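Long-range contacts in phosphoacetylglucosamine mutase (Aspergillus lentulus, PDB 5O9X), which interconverts N-acetylglucosamine 6-phosphate and N-acetylglucosamine 1-phosphate, a phosphoryl-transfer isomerisation of the phosphohexomutase family: residues C216-G221 with L283-A287; T67-A73 with R132-A136; Y95-L99 with E113-I118. The protein carries 1 engineered substitution. One frame throughout, in Å; residues are numbered along the deposited sequence.

Interaction 1: residues C216-G221 with L283-A287; sequences CANGVG and LDGDA
Ala217 presses its methyl group against the backbone of the loop 283-287, CB lying 3.5 Å from Leu283 O, equally close to Asp284 C and little farther from Gly285 N. The close packing continues at Leu283, whose CD1 comes within 4.0 Å of Cys216 SG. Gly221 brings no side chain, and Ala287 CB approaches its CA to 3.9 Å. Between these places the packing gives way to water. One water donates to Cys216 O and, at 2.8 Å, to Asp284 O, while accepting weakly from Gly221 N. Each of these carbonyls also closes its own beta turn, taking the NH of Gly219 or Ala287. A second water accepts from Val220 N and donates to Gly285 O at 2.7 Å, beside Val220 CG1, which rests 3.6 Å from the same Gly285 O. The loop 283-287 carries the start of the DGDADR sequence, consistent with the metal-binding loop of phosphohexomutases. Its two aspartates direct their CB atoms away from 216-221; Asp284 OD1 takes the NH of Asp288, and Asp286 OD2 pairs with Thr164. The chemistry implies that methyl packing and water bridges join the loops, leaving both carboxylates to face partners outside the contact.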
loop_
_atom_site.group_PDB
_atom_site.type_symbol
_atom_site.label_atom_id
_atom_site.label_comp_id
_atom_site.label_asym_id
_atom_site.label_seq_id
_atom_site.Cartn_x
_atom_site.Cartn_y
_atom_site.Cartn_z
ATOM N N CYS A 216 -14.564 -3.142 -6.625
ATOM C CA CYS A 216 -13.875 -1.863 -6.381
ATOM C C CYS A 216 -14.228 -1.277 -4.996
ATOM O O CYS A 216 -13.997 -0.044 -4.710
ATOM C CB CYS A 216 -14.128 -0.829 -7.498
ATOM S SG CYS A 216 -13.440 -1.346 -9.091
ATOM N N ALA A 217 -14.686 -2.176 -4.130
ATOM C CA ALA A 217 -14.812 -1.864 -2.691
ATOM C C ALA A 217 -15.762 -0.707 -2.393
ATOM O O ALA A 217 -15.768 -0.128 -1.260
ATOM C CB ALA A 217 -13.377 -1.619 -2.055
ATOM N N ASN A 218 -16.598 -0.362 -3.395
ATOM C CA ASN A 218 -17.494 0.881 -3.351
ATOM C C ASN A 218 -16.686 2.153 -3.060
ATOM O O ASN A 218 -17.179 3.081 -2.377
ATOM C CB ASN A 218 -18.610 0.713 -2.305
ATOM C CG ASN A 218 -19.488 -0.485 -2.601
ATOM O OD1 ASN A 218 -19.679 -1.440 -1.727
ATOM N ND2 ASN A 218 -19.970 -0.516 -3.810
ATOM N N GLY A 219 -15.405 2.158 -3.497
ATOM C CA GLY A 219 -14.518 3.307 -3.282
ATOM C C GLY A 219 -14.145 4.043 -4.556
ATOM O O GLY A 219 -14.584 3.670 -5.651
ATOM N N VAL A 220 -13.227 5.018 -4.399
ATOM C CA VAL A 220 -12.757 5.908 -5.431
ATOM C C VAL A 220 -12.097 5.090 -6.573
ATOM O O VAL A 220 -12.165 5.507 -7.721
ATOM C CB VAL A 220 -11.714 6.927 -4.875
ATOM C CG1 VAL A 220 -10.475 6.250 -4.269
ATOM C CG2 VAL A 220 -11.461 8.004 -5.911
ATOM N N GLY A 221 -11.608 3.894 -6.275
ATOM C CA GLY A 221 -11.051 3.094 -7.392
ATOM C C GLY A 221 -12.040 2.707 -8.461
ATOM O O GLY A 221 -11.614 2.467 -9.595
ATOM N N LEU A 283 -10.012 -4.582 -5.265
ATOM C CA LEU A 283 -9.224 -3.461 -4.791
ATOM C C LEU A 283 -9.727 -3.125 -3.389
ATOM O O LEU A 283 -10.708 -3.664 -2.951
ATOM C CB LEU A 283 -9.571 -2.203 -5.657
ATOM C CG LEU A 283 -9.287 -2.363 -7.157
ATOM C CD1 LEU A 283 -9.639 -1.076 -7.905
ATOM C CD2 LEU A 283 -7.809 -2.766 -7.375
ATOM N N ASP A 284 -9.065 -2.208 -2.697
ATOM C CA ASP A 284 -9.682 -1.702 -1.453
ATOM C C ASP A 284 -10.179 -0.272 -1.665
ATOM O O ASP A 284 -10.167 0.216 -2.802
ATOM C CB ASP A 284 -8.773 -1.913 -0.199
ATOM C CG ASP A 284 -7.563 -1.048 -0.223
ATOM O OD1 ASP A 284 -7.253 -0.476 -1.325
ATOM O OD2 ASP A 284 -6.902 -0.920 0.853
ATOM N N GLY A 285 -10.683 0.346 -0.586
ATOM C CA GLY A 285 -11.355 1.674 -0.626
ATOM C C GLY A 285 -10.518 2.847 -1.153
ATOM O O GLY A 285 -11.107 3.798 -1.688
ATOM N N ASP A 286 -9.178 2.842 -1.021
ATOM C CA ASP A 286 -8.337 3.903 -1.688
ATOM C C ASP A 286 -7.527 3.360 -2.901
ATOM O O ASP A 286 -6.581 4.010 -3.428
ATOM C CB ASP A 286 -7.402 4.622 -0.702
ATOM C CG ASP A 286 -6.299 3.728 -0.152
ATOM O OD1 ASP A 286 -6.527 2.498 -0.198
ATOM O OD2 ASP A 286 -5.223 4.240 0.365
ATOM N N ALA A 287 -7.872 2.136 -3.306
ATOM C CA ALA A 287 -7.238 1.434 -4.442
ATOM C C ALA A 287 -5.694 1.331 -4.267
ATOM O O ALA A 287 -4.914 1.574 -5.202
ATOM C CB ALA A 287 -7.602 2.087 -5.782
HETATM O O HOH W 1 -11.785 1.563 -4.653
HETATM O O HOH W 2 -12.946 5.832 -1.609
#

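Interaction 2: residues T67-A73 with R132-A136; sequences TAAHNPA and RDTRA. Engineered in segment 67-73: Ala69 (natural residue Ser). With G16 (1,6-di-O-phosphono-alpha-D-glucopyranose), chain B.
The loop that corresponds to the phosphoserine loop of phosphohexomutases, here Thr67 to Ala73 with the engineered Ala69 in place of serine, is gripped by Asp133 and Arg135. The guanidinium group of Arg135 works through its edge. NH2 donates almost straight to Asn71 O (2.8 Å, N-H...O 171°) and weakly to Ala69 O, while NH1 reaches Pro72 O at 2.8 Å; all three carbonyls lie near the guanidinium plane. Asn71 O is approached well off its carbonyl plane, and Pro72 O from above its own. The Ala68 CB sits over the centre of one guanidinium face, 3.7 Å from Arg135 CZ. On the remaining edge, NE makes a salt bridge to Asp133 OD2, using that oxygen's syn lone pair, at 2.9 Å. That same oxygen accepts from Thr67 OG1 at 2.6 Å, met from above the carboxylate plane. Pointing opposite to its own backbone nitrogen (chi1 -179°), Thr67 OG1 also takes the NH of Ala69 in an ST turn. Asp133 OD1 closes an Asx turn by accepting from Arg135 N. Outside the pair, Asn254 ND2 donates to both Ala69 O and Asn71 O, and Arg135 NH1 also binds Asp75 O. On the ligand side, His70 ND1 lies 2.7 Å from G16 O2X, a 1-phosphate oxygen to which it donates. Ala69 CB is 3.1 Å from G16 O2X. Three good edge bonds and one weak one, with the Ala68 methyl over a face, probably fix the guanidinium's rotation, so that its charge, partnered by Asp133, holds the loop's carbonyls together behind the phosphate.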
loop_
_atom_site.group_PDB
_atom_site.type_symbol
_atom_site.label_atom_id
_atom_site.label_comp_id
_atom_site.label_asym_id
_atom_site.label_seq_id
_atom_site.Cartn_x
_atom_site.Cartn_y
_atom_site.Cartn_z
ATOM N N THR A 67 -7.336 9.684 3.942
ATOM C CA THR A 67 -7.964 8.423 3.734
ATOM C C THR A 67 -7.636 7.587 4.976
ATOM O O THR A 67 -6.611 7.779 5.631
ATOM C CB THR A 67 -7.363 7.686 2.441
ATOM O OG1 THR A 67 -8.047 6.455 2.290
ATOM C CG2 THR A 67 -5.844 7.348 2.583
ATOM N N ALA A 68 -8.525 6.660 5.272
ATOM C CA ALA A 68 -8.206 5.515 6.142
ATOM C C ALA A 68 -8.157 4.168 5.358
ATOM O O ALA A 68 -8.139 3.111 5.994
ATOM C CB ALA A 68 -9.147 5.447 7.356
ATOM N N ALA A 69 -8.098 4.223 3.999
ATOM C CA ALA A 69 -7.659 3.025 3.154
ATOM C C ALA A 69 -8.539 1.766 3.364
ATOM O O ALA A 69 -9.713 1.818 3.004
ATOM C CB ALA A 69 -6.202 2.733 3.463
ATOM N N HIS A 70 -8.046 0.676 4.018
ATOM C CA HIS A 70 -8.847 -0.540 4.211
ATOM C C HIS A 70 -9.855 -0.419 5.373
ATOM O O HIS A 70 -10.764 -1.286 5.506
ATOM C CB HIS A 70 -7.931 -1.788 4.540
ATOM C CG HIS A 70 -7.547 -1.904 5.973
ATOM N ND1 HIS A 70 -6.424 -1.265 6.492
ATOM C CD2 HIS A 70 -8.124 -2.556 7.015
ATOM C CE1 HIS A 70 -6.328 -1.538 7.785
ATOM N NE2 HIS A 70 -7.351 -2.318 8.121
ATOM N N ASN A 71 -9.674 0.597 6.232
ATOM C CA ASN A 71 -10.538 0.762 7.452
ATOM C C ASN A 71 -12.051 0.941 7.171
ATOM O O ASN A 71 -12.456 1.412 6.078
ATOM C CB ASN A 71 -10.081 1.920 8.357
ATOM C CG ASN A 71 -8.738 1.611 9.065
ATOM O OD1 ASN A 71 -7.828 1.053 8.461
ATOM N ND2 ASN A 71 -8.628 2.023 10.330
ATOM N N PRO A 72 -12.868 0.618 8.192
ATOM C CA PRO A 72 -14.326 0.810 7.994
ATOM C C PRO A 72 -14.607 2.318 7.730
ATOM O O PRO A 72 -13.771 3.212 8.062
ATOM C CB PRO A 72 -14.936 0.351 9.366
ATOM C CG PRO A 72 -13.889 -0.670 9.898
ATOM C CD PRO A 72 -12.558 -0.015 9.535
ATOM N N ALA A 73 -15.753 2.578 7.095
ATOM C CA ALA A 73 -16.181 3.924 6.644
ATOM C C ALA A 73 -16.154 4.998 7.732
ATOM O O ALA A 73 -15.943 6.168 7.372
ATOM C CB ALA A 73 -17.614 3.841 6.042
ATOM N N ARG A 132 -8.362 13.195 -1.463
ATOM C CA ARG A 132 -9.003 12.424 -0.468
ATOM C C ARG A 132 -9.757 11.306 -1.179
ATOM O O ARG A 132 -10.011 11.408 -2.399
ATOM C CB ARG A 132 -10.065 13.303 0.279
ATOM C CG ARG A 132 -11.162 13.939 -0.622
ATOM C CD ARG A 132 -11.700 15.278 0.030
ATOM N NE ARG A 132 -12.989 15.818 -0.558
ATOM C CZ ARG A 132 -13.305 16.956 -1.164
ATOM N NH1 ARG A 132 -12.416 17.951 -1.565
ATOM N NH2 ARG A 132 -14.611 17.079 -1.455
ATOM N N ASP A 133 -10.093 10.263 -0.429
ATOM C CA ASP A 133 -10.948 9.211 -0.985
ATOM C C ASP A 133 -12.433 9.691 -0.736
ATOM O O ASP A 133 -12.645 10.875 -0.467
ATOM C CB ASP A 133 -10.619 7.813 -0.361
ATOM C CG ASP A 133 -10.938 7.738 1.119
ATOM O OD1 ASP A 133 -11.563 8.688 1.680
ATOM O OD2 ASP A 133 -10.561 6.693 1.758
ATOM N N THR A 134 -13.412 8.776 -0.810
ATOM C CA THR A 134 -14.820 9.133 -0.843
ATOM C C THR A 134 -15.453 9.288 0.546
ATOM O O THR A 134 -16.671 9.493 0.618
ATOM C CB THR A 134 -15.655 8.119 -1.667
ATOM O OG1 THR A 134 -15.435 6.787 -1.132
ATOM C CG2 THR A 134 -15.271 8.190 -3.171
ATOM N N ARG A 135 -14.637 9.116 1.620
ATOM C CA ARG A 135 -15.178 8.986 2.957
ATOM C C ARG A 135 -16.013 10.270 3.330
ATOM O O ARG A 135 -15.699 11.343 2.865
ATOM C CB ARG A 135 -14.067 8.781 3.998
ATOM C CG ARG A 135 -13.474 7.318 3.998
ATOM C CD ARG A 135 -12.116 7.278 4.707
ATOM N NE ARG A 135 -11.584 5.936 4.332
ATOM C CZ ARG A 135 -11.919 4.831 5.015
ATOM N NH1 ARG A 135 -12.647 4.892 6.169
ATOM N NH2 ARG A 135 -11.514 3.638 4.570
ATOM N N ALA A 136 -17.037 10.108 4.153
ATOM C CA ALA A 136 -17.997 11.216 4.389
ATOM C C ALA A 136 -17.304 12.397 5.053
ATOM O O ALA A 136 -17.619 13.583 4.752
ATOM C CB ALA A 136 -19.089 10.734 5.273
HETATM C C1 G16 B . -1.694 -0.116 5.895
HETATM C C2 G16 B . -0.229 -0.171 5.473
HETATM C C3 G16 B . 0.173 -1.640 5.127
HETATM C C4 G16 B . -0.095 -2.636 6.241
HETATM C C5 G16 B . -1.570 -2.539 6.611
HETATM C C6 G16 B . -1.949 -3.247 7.890
HETATM O O1 G16 B . -2.509 -0.529 4.793
HETATM O O2 G16 B . 0.102 0.727 4.369
HETATM O O3 G16 B . 1.480 -1.607 4.710
HETATM O O4 G16 B . 0.167 -4.065 5.889
HETATM O O5 G16 B . -1.943 -1.185 6.966
HETATM O O6 G16 B . -1.141 -2.628 8.990
HETATM P P G16 B . -1.411 -3.110 10.515
HETATM O O1P G16 B . -1.349 -4.654 10.564
HETATM O O2P G16 B . -2.841 -2.664 10.905
HETATM O O3P G16 B . -0.412 -2.374 11.434
HETATM P "P'" G16 B . -3.651 0.433 4.121
HETATM O O1X G16 B . -3.127 1.894 4.169
HETATM O O2X G16 B . -4.897 0.383 5.062
HETATM O O3X G16 B . -4.043 -0.155 2.809
HETATM O O HOH W 3 -17.467 7.545 5.348
#

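Interaction 3: residues Y95-L99 with E113-I118; sequences YATKL and ELVKEI
Tyr95 and Ile118 meet face to methyl, Ile118 CD1 lying over one ring face 3.9 Å from the Tyr95 ring centroid and 27° off its normal, a CH-pi contact displaced toward the rim. Leu114 divides its two branches between two residues one helical turn apart. Leu114 CD2 approaches the Tyr95 ring obliquely, 3.6 Å from Tyr95 CD1, and Leu114 CD1 meets Leu99 CG at 3.6 Å. The carboxylate of Glu117 stands at the ring edge, OE2 being 3.9 Å from Tyr95 CE1, with its plane turned steeply against the ring.

Alongside this apolar layer, the chain of Lys98 runs past Leu114 in the opposite direction, CD passing 4.1 Å from Leu114 CD2. A bend at chi3 (-78°) and another at chi4 then carry the ammonium to Glu113, where NZ and OE2 form a salt bridge of 2.9 Å nearly along the C-O axis. Lys98 NZ also lies 4.3 Å from Glu117 OE1, near enough for attraction but beyond a salt bridge.

The short segments 95-99 and 113-118 run antiparallel at 164°, their axes 11.8 Å apart, a wide spacing that the tyrosine ring and the long side chains fill. Trp92 meets the Tyr95 ring edge-to-face, and helix 40-56 packs against the pair, with Leu49 against Tyr95, Ala45 against Leu99 and Leu52 against Leu114. Lys56 of the same helix donates to Ile118 O. The contact therefore joins helices 91-101 and 107-118 to helix 40-56 of the alpha/beta/alpha domain I; its chemistry is graded, from buried leucine and isoleucine side chains packed on the partly exposed Tyr95 to an outer lysine-glutamate rim where solvent would probably weaken the ion pair.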
loop_
_atom_site.group_PDB
_atom_site.type_symbol
_atom_site.label_atom_id
_atom_site.label_comp_id
_atom_site.label_asym_id
_atom_site.label_seq_id
_atom_site.Cartn_x
_atom_site.Cartn_y
_atom_site.Cartn_z
ATOM N N TYR A 95 8.194 14.141 14.595
ATOM C CA TYR A 95 7.780 15.538 14.542
ATOM C C TYR A 95 6.241 15.646 14.364
ATOM O O TYR A 95 5.579 16.482 15.006
ATOM C CB TYR A 95 8.440 16.248 13.385
ATOM C CG TYR A 95 9.951 16.160 13.343
ATOM C CD1 TYR A 95 10.726 16.204 14.531
ATOM C CD2 TYR A 95 10.615 16.121 12.115
ATOM C CE1 TYR A 95 12.117 16.140 14.482
ATOM C CE2 TYR A 95 12.010 16.077 12.052
ATOM C CZ TYR A 95 12.753 16.102 13.233
ATOM O OH TYR A 95 14.120 16.020 13.151
ATOM N N ALA A 96 5.682 14.801 13.474
ATOM C CA ALA A 96 4.217 14.875 13.258
ATOM C C ALA A 96 3.517 14.619 14.557
ATOM O O ALA A 96 2.531 15.266 14.868
ATOM C CB ALA A 96 3.806 13.856 12.228
ATOM N N THR A 97 4.006 13.604 15.293
ATOM C CA THR A 97 3.358 13.148 16.512
ATOM C C THR A 97 3.481 14.215 17.609
ATOM O O THR A 97 2.573 14.379 18.440
ATOM C CB THR A 97 3.995 11.814 16.950
ATOM O OG1 THR A 97 3.846 10.875 15.904
ATOM C CG2 THR A 97 3.425 11.247 18.237
ATOM N N LYS A 98 4.570 15.002 17.564
ATOM C CA LYS A 98 4.724 16.075 18.563
ATOM C C LYS A 98 3.696 17.165 18.251
ATOM O O LYS A 98 3.025 17.652 19.146
ATOM C CB LYS A 98 6.158 16.596 18.490
ATOM C CG LYS A 98 6.490 17.712 19.480
ATOM C CD LYS A 98 7.707 18.504 18.994
ATOM C CE LYS A 98 9.030 17.789 19.265
ATOM N NZ LYS A 98 9.541 18.194 20.603
ATOM N N LEU A 99 3.549 17.551 16.980
ATOM C CA LEU A 99 2.558 18.553 16.664
ATOM C C LEU A 99 1.143 18.063 16.993
ATOM O O LEU A 99 0.320 18.820 17.532
ATOM C CB LEU A 99 2.634 19.015 15.196
ATOM C CG LEU A 99 3.766 19.942 14.798
ATOM C CD1 LEU A 99 3.974 19.910 13.283
ATOM C CD2 LEU A 99 3.454 21.370 15.293
ATOM N N GLU A 113 9.589 25.620 17.842
ATOM C CA GLU A 113 10.522 24.679 18.430
ATOM C C GLU A 113 11.019 23.765 17.299
ATOM O O GLU A 113 12.236 23.528 17.146
ATOM C CB GLU A 113 9.772 23.922 19.508
ATOM C CG GLU A 113 10.552 23.055 20.458
ATOM C CD GLU A 113 9.623 22.199 21.328
ATOM O OE1 GLU A 113 8.611 22.719 21.898
ATOM O OE2 GLU A 113 9.909 20.990 21.429
ATOM N N LEU A 114 10.083 23.342 16.429
ATOM C CA LEU A 114 10.443 22.494 15.296
ATOM C C LEU A 114 11.284 23.171 14.262
ATOM O O LEU A 114 12.206 22.519 13.706
ATOM C CB LEU A 114 9.216 21.804 14.660
ATOM C CG LEU A 114 8.699 20.611 15.443
ATOM C CD1 LEU A 114 7.344 20.105 14.891
ATOM C CD2 LEU A 114 9.714 19.480 15.499
ATOM N N VAL A 115 11.006 24.438 13.968
ATOM C CA VAL A 115 11.840 25.076 12.945
ATOM C C VAL A 115 13.345 25.134 13.364
ATOM O O VAL A 115 14.231 24.917 12.521
ATOM C CB VAL A 115 11.268 26.413 12.370
ATOM C CG1 VAL A 115 9.807 26.624 12.695
ATOM C CG2 VAL A 115 12.088 27.653 12.714
ATOM N N LYS A 116 13.585 25.363 14.665
ATOM C CA LYS A 116 14.938 25.353 15.297
ATOM C C LYS A 116 15.569 23.990 15.244
ATOM O O LYS A 116 16.712 23.861 14.801
ATOM C CB LYS A 116 14.904 25.806 16.769
ATOM C CG LYS A 116 15.196 27.286 16.992
ATOM C CD LYS A 116 14.349 27.834 18.149
ATOM C CE LYS A 116 14.259 29.360 18.163
ATOM N NZ LYS A 116 15.218 29.992 19.117
ATOM N N GLU A 117 14.824 22.969 15.682
ATOM C CA GLU A 117 15.360 21.640 15.767
ATOM C C GLU A 117 15.662 21.080 14.347
ATOM O O GLU A 117 16.743 20.530 14.086
ATOM C CB GLU A 117 14.418 20.750 16.580
ATOM C CG GLU A 117 14.808 19.265 16.564
ATOM C CD GLU A 117 13.917 18.355 17.424
ATOM O OE1 GLU A 117 12.871 18.822 17.997
ATOM O OE2 GLU A 117 14.275 17.149 17.522
ATOM N N ILE A 118 14.716 21.248 13.425
ATOM C CA ILE A 118 14.874 20.740 12.055
ATOM C C ILE A 118 15.904 21.648 11.280
ATOM O O ILE A 118 16.549 21.230 10.283
ATOM C CB ILE A 118 13.475 20.624 11.304
ATOM C CG1 ILE A 118 12.441 19.780 12.123
ATOM C CG2 ILE A 118 13.674 20.022 9.913
ATOM C CD1 ILE A 118 11.071 19.608 11.449
#

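Interactions 1 and 2 come from two different domains yet adjoin, their centres 9 Å apart. Asp286 CB lies 3.6 Å from Thr67 OG1, and Asp284 OD2 lies 3.7 Å from His70 N, both as packing, so the aspartate loop of interaction 1 backs directly onto the serine loop of interaction 2. Asp284, Ala69 and His70 all belong to the G16 pocket, to which both contacts contribute. Interaction 3 stands apart: its centre is 28 Å from that of interaction 2, with nearest atoms about 14 Å apart, and 34 Å from that of interaction 1. It is nested in the chain between 67-73 and 132-136, as peripheral helix packing within domain I, which also holds interaction 2.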